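Local coordinates for MSM0271 protein (Mycobacterium smegmatis, PDB 5SUH), which is a trimeric, double-ringed shell protein of the mycobacterial RMM microcompartment and probably helps form its protein coat, at residues E63-L68 and E107-S112; R57-Y62 and G91-I96. All blocks are in the same frame, centred on the assembly; numbering follows the deposited sequence.

Contact 1. Residues E63-L68 and E107-S112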
# COMPACT_ATOMS: atom_id res chain seq x y z
N GLU A 63 24.06 6.94 -14.59
CA GLU A 63 24.44 6.86 -16.00
C GLU A 63 25.95 6.65 -16.13
O GLU A 63 26.74 7.31 -15.45
CB GLU A 63 24.00 8.12 -16.72
CG GLU A 63 24.50 8.28 -18.14
CD GLU A 63 24.14 9.64 -18.74
OE1 GLU A 63 23.71 10.55 -17.99
OE2 GLU A 63 24.31 9.80 -19.97
N GLY A 64 26.35 5.70 -16.97
CA GLY A 64 27.75 5.48 -17.25
C GLY A 64 28.41 4.42 -16.40
O GLY A 64 29.53 4.03 -16.70
N GLU A 65 27.72 3.97 -15.35
CA GLU A 65 28.20 2.91 -14.45
C GLU A 65 27.94 1.51 -15.05
O GLU A 65 27.34 1.41 -16.13
CB GLU A 65 27.54 3.06 -13.06
CG GLU A 65 28.05 4.29 -12.28
CD GLU A 65 27.54 4.41 -10.83
OE1 GLU A 65 26.46 3.89 -10.50
OE2 GLU A 65 28.26 5.02 -10.01
N HIS A 66 28.43 0.46 -14.41
CA HIS A 66 28.27 -0.90 -14.95
C HIS A 66 27.58 -1.85 -13.94
O HIS A 66 27.78 -1.74 -12.73
CB HIS A 66 29.63 -1.48 -15.39
CG HIS A 66 30.46 -0.53 -16.20
ND1 HIS A 66 30.29 -0.37 -17.56
CD2 HIS A 66 31.49 0.27 -15.86
CE1 HIS A 66 31.16 0.52 -18.01
NE2 HIS A 66 31.90 0.92 -17.00
N ALA A 67 26.80 -2.81 -14.45
CA ALA A 67 26.02 -3.69 -13.58
C ALA A 67 26.19 -5.19 -13.84
O ALA A 67 26.47 -5.63 -14.97
CB ALA A 67 24.55 -3.34 -13.68
N LEU A 68 26.03 -5.98 -12.77
CA LEU A 68 25.92 -7.43 -12.89
C LEU A 68 24.53 -7.85 -12.47
O LEU A 68 24.09 -7.48 -11.37
CB LEU A 68 26.96 -8.14 -12.03
CG LEU A 68 26.81 -9.66 -12.08
CD1 LEU A 68 27.28 -10.21 -13.45
CD2 LEU A 68 27.54 -10.33 -10.95
N GLU A 107 20.94 -7.34 -8.25
CA GLU A 107 21.67 -6.41 -9.11
C GLU A 107 22.79 -5.78 -8.29
O GLU A 107 22.56 -5.30 -7.18
CB GLU A 107 20.75 -5.34 -9.70
CG GLU A 107 21.41 -4.37 -10.69
CD GLU A 107 21.99 -3.12 -10.01
OE1 GLU A 107 21.97 -3.03 -8.78
OE2 GLU A 107 22.47 -2.23 -10.72
N ILE A 108 24.02 -5.80 -8.79
CA ILE A 108 25.10 -5.05 -8.15
C ILE A 108 25.71 -4.17 -9.24
O ILE A 108 25.64 -4.50 -10.43
CB ILE A 108 26.18 -5.97 -7.48
CG1 ILE A 108 26.87 -6.88 -8.48
CG2 ILE A 108 25.56 -6.80 -6.35
CD1 ILE A 108 28.00 -7.69 -7.88
N HIS A 109 26.28 -3.03 -8.84
CA HIS A 109 26.83 -2.08 -9.81
C HIS A 109 28.02 -1.33 -9.23
O HIS A 109 28.23 -1.33 -8.01
CB HIS A 109 25.76 -1.10 -10.29
CG HIS A 109 25.14 -0.31 -9.19
ND1 HIS A 109 23.90 -0.61 -8.67
CD2 HIS A 109 25.60 0.74 -8.47
CE1 HIS A 109 23.62 0.24 -7.69
NE2 HIS A 109 24.63 1.07 -7.55
N SER A 110 28.81 -0.73 -10.12
CA SER A 110 29.97 0.08 -9.76
C SER A 110 30.39 0.98 -10.90
O SER A 110 30.06 0.74 -12.06
CB SER A 110 31.15 -0.81 -9.38
OG SER A 110 32.33 -0.04 -9.14
N ALA A 111 31.17 2.00 -10.58
CA ALA A 111 31.76 2.84 -11.60
C ALA A 111 32.85 2.04 -12.35
O ALA A 111 33.12 2.27 -13.51
CB ALA A 111 32.32 4.12 -10.99
N SER A 112 33.45 1.07 -11.67
CA SER A 112 34.52 0.27 -12.28
C SER A 112 34.02 -1.03 -12.91
O SER A 112 33.43 -1.87 -12.22
CB SER A 112 35.60 -0.05 -11.24
OG SER A 112 36.47 -1.08 -11.70
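His66 and Leu68 pair with Ser110 and Ile108 as neighbouring antiparallel strands joined by four backbone hydrogen bonds. His66 N donates to Ser110 O at 2.9 Å in a nearly straight bond (171°), and Ser110 N returns one to His66 O. Leu68 N to Ile108 O (2.8 Å) and Ile108 N to Leu68 O form the second closed pair. Between them Ala67 and His109 make a non-hydrogen-bonded pair, with His109 CA 3.1 Å from His66 O in a CA-H...O contact.

Apolar contact lies on the face of Leu68 and Ile108, whose side chains run side by side in the same direction, Leu68 CB 3.8 Å from Ile108 CG1.

Polar groups gather on the face of Ala67 and His109. Chi1 of 58° sets the imidazole between the backbone N and carbonyl carbon, and ND1 donates to both carboxylate oxygens of Glu107, 3.1 Å to OE1 and 3.0 Å to OE2, each through its syn lone pair. This fork probably fixes the ring's rotation. Glu65 OE1 comes within 3.8 Å of His109 CD2 but accepts a hydrogen bond from Tyr62 N.

The pair forms the middle of the four-stranded antiparallel sheet of a BMC domain: strand 32-39 flanks 66-73, strand 93-99 flanks 104-110, and helix 113-127 packs on Leu68 and Ile108.

Contact 2. Residues R57-Y62 and G91-I96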
# COMPACT_ATOMS: atom_id res chain seq x y z
N ARG A 57 14.39 -2.26 -3.65
CA ARG A 57 15.46 -1.39 -4.10
C ARG A 57 16.50 -1.08 -3.00
O ARG A 57 16.16 -1.02 -1.81
CB ARG A 57 14.80 -0.13 -4.65
CG ARG A 57 14.04 -0.41 -5.96
CD ARG A 57 13.12 0.75 -6.43
NE ARG A 57 12.41 0.42 -7.68
CZ ARG A 57 11.27 -0.28 -7.76
NH1 ARG A 57 10.74 -0.54 -8.95
NH2 ARG A 57 10.66 -0.71 -6.66
N GLY A 58 17.75 -0.87 -3.41
CA GLY A 58 18.84 -0.45 -2.53
C GLY A 58 19.44 0.84 -3.07
O GLY A 58 18.73 1.84 -3.23
N TYR A 59 20.75 0.85 -3.32
CA TYR A 59 21.36 2.03 -3.94
C TYR A 59 20.93 2.19 -5.40
O TYR A 59 20.74 1.21 -6.12
CB TYR A 59 22.89 1.97 -3.88
CG TYR A 59 23.43 1.95 -2.48
CD1 TYR A 59 23.63 3.12 -1.77
CD2 TYR A 59 23.70 0.74 -1.85
CE1 TYR A 59 24.13 3.09 -0.47
CE2 TYR A 59 24.19 0.70 -0.56
CZ TYR A 59 24.40 1.86 0.12
OH TYR A 59 24.87 1.78 1.40
N PRO A 60 20.69 3.43 -5.81
CA PRO A 60 20.41 3.70 -7.22
C PRO A 60 21.68 3.79 -8.08
O PRO A 60 22.66 4.43 -7.70
CB PRO A 60 19.65 5.03 -7.16
CG PRO A 60 20.14 5.68 -5.91
CD PRO A 60 20.39 4.59 -4.95
N PRO A 61 21.70 3.08 -9.22
CA PRO A 61 22.82 3.21 -10.16
C PRO A 61 22.75 4.55 -10.89
O PRO A 61 21.71 5.19 -10.84
CB PRO A 61 22.63 2.00 -11.11
CG PRO A 61 21.16 1.75 -11.07
CD PRO A 61 20.72 2.06 -9.66
N TYR A 62 23.84 4.97 -11.51
CA TYR A 62 23.87 6.23 -12.28
C TYR A 62 24.34 5.99 -13.72
O TYR A 62 24.94 4.95 -14.03
CB TYR A 62 24.77 7.27 -11.59
CG TYR A 62 24.31 7.58 -10.18
CD1 TYR A 62 23.05 8.09 -9.94
CD2 TYR A 62 25.13 7.31 -9.09
CE1 TYR A 62 22.62 8.34 -8.67
CE2 TYR A 62 24.71 7.56 -7.81
CZ TYR A 62 23.45 8.07 -7.60
OH TYR A 62 23.02 8.33 -6.32
N GLY A 91 33.81 -2.63 -2.92
CA GLY A 91 33.44 -1.44 -3.68
C GLY A 91 32.20 -1.52 -4.58
O GLY A 91 31.82 -0.52 -5.20
N VAL A 92 31.56 -2.69 -4.69
CA VAL A 92 30.32 -2.76 -5.47
C VAL A 92 29.14 -2.51 -4.52
O VAL A 92 29.25 -2.69 -3.31
CB VAL A 92 30.15 -4.12 -6.23
CG1 VAL A 92 31.35 -4.39 -7.16
CG2 VAL A 92 29.95 -5.30 -5.27
N GLN A 93 28.02 -2.05 -5.08
CA GLN A 93 26.85 -1.70 -4.28
C GLN A 93 25.63 -2.44 -4.78
O GLN A 93 25.38 -2.51 -5.99
CB GLN A 93 26.55 -0.21 -4.36
CG GLN A 93 27.60 0.70 -3.79
CD GLN A 93 27.17 2.16 -3.90
OE1 GLN A 93 26.98 2.68 -5.00
NE2 GLN A 93 27.02 2.82 -2.76
N PRO A 94 24.83 -2.96 -3.85
CA PRO A 94 23.60 -3.63 -4.27
C PRO A 94 22.48 -2.65 -4.61
O PRO A 94 22.17 -1.76 -3.81
CB PRO A 94 23.25 -4.49 -3.05
CG PRO A 94 23.87 -3.74 -1.88
CD PRO A 94 25.09 -3.05 -2.40
N GLY A 95 21.88 -2.81 -5.79
CA GLY A 95 20.77 -1.98 -6.20
C GLY A 95 19.43 -2.68 -6.09
O GLY A 95 18.39 -2.06 -5.80
N ILE A 96 19.47 -4.00 -6.30
CA ILE A 96 18.29 -4.86 -6.19
C ILE A 96 18.64 -6.18 -5.49
O ILE A 96 19.68 -6.80 -5.76
CB ILE A 96 17.68 -5.13 -7.59
CG1 ILE A 96 17.15 -3.83 -8.17
CG2 ILE A 96 16.57 -6.13 -7.51
CD1 ILE A 96 16.78 -3.90 -9.60
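Tyr59 and Gln93 make the main side-chain contact, an amide lying over an aromatic ring. Gln93 NE2 sits above the centre of the phenol ring, 3.5 Å from Tyr59 CD1, with the amide and ring planes 23° apart, so the amide lies nearly parallel to the ring, although the side chains cross at about a right angle. An extended Gln93 chain (chi2 -179°) carries the amide across the ring, while its CB rests against Tyr59 CD2. Pro94 adds an apolar contact through CD, 4.1 Å from the same Tyr59 CD2, and Pro94 O lies near the ring plane at the edge.

The backbones meet through hydrogen bonds. Tyr59 N donates to Pro94 O at 3.0 Å, in the carbonyl plane, and Gly58 N donates to Gly95 O at 2.7 Å from well above that carbonyl's plane. Gly95 CA also approaches Tyr59 O to 3.2 Å in a CA-H...O contact. Gly95 and Ile96 together form a classic beta bulge opposite Glu107.

Toward Arg57 the contact loosens: this exposed residue meets Gly95 O through its CA, and its CB turns away from the strand. Other subunits cover the tyrosine side, where Gln151 of the third subunit packs on Tyr59, Gln93 and Pro94, and Met164 of the second subunit also touches Tyr59.

Chemically, two main-chain bonds hold the loop to the bulged strand, while the amide-on-ring contact pairs a polar group with the face of a buried tyrosine where three subunits meet, placing this contact at an interface with two other subunits.

How the contacts relate
From the N terminus, the chain passes strand 32-39 and helix 44-49 before entering the loop 57-62, the first half of contact 2, and runs directly into 63-68, the first half of contact 1. After helix 78-88 it returns at 91-96, closing the loop of contact 2, and the next strand, 104-110, closes that of contact 1. The two closures therefore cross. Their centres are 8 Å apart, and they join where Glu107 N and O pair with Ile96 O and Gly95 N in probable hydrogen bonds, while the His109 ring packs on Tyr59 O. Contact 2 ties the loop before strand 66-73 to edge strand 93-99, and contact 1 joins the central strands 66-73 and 104-110.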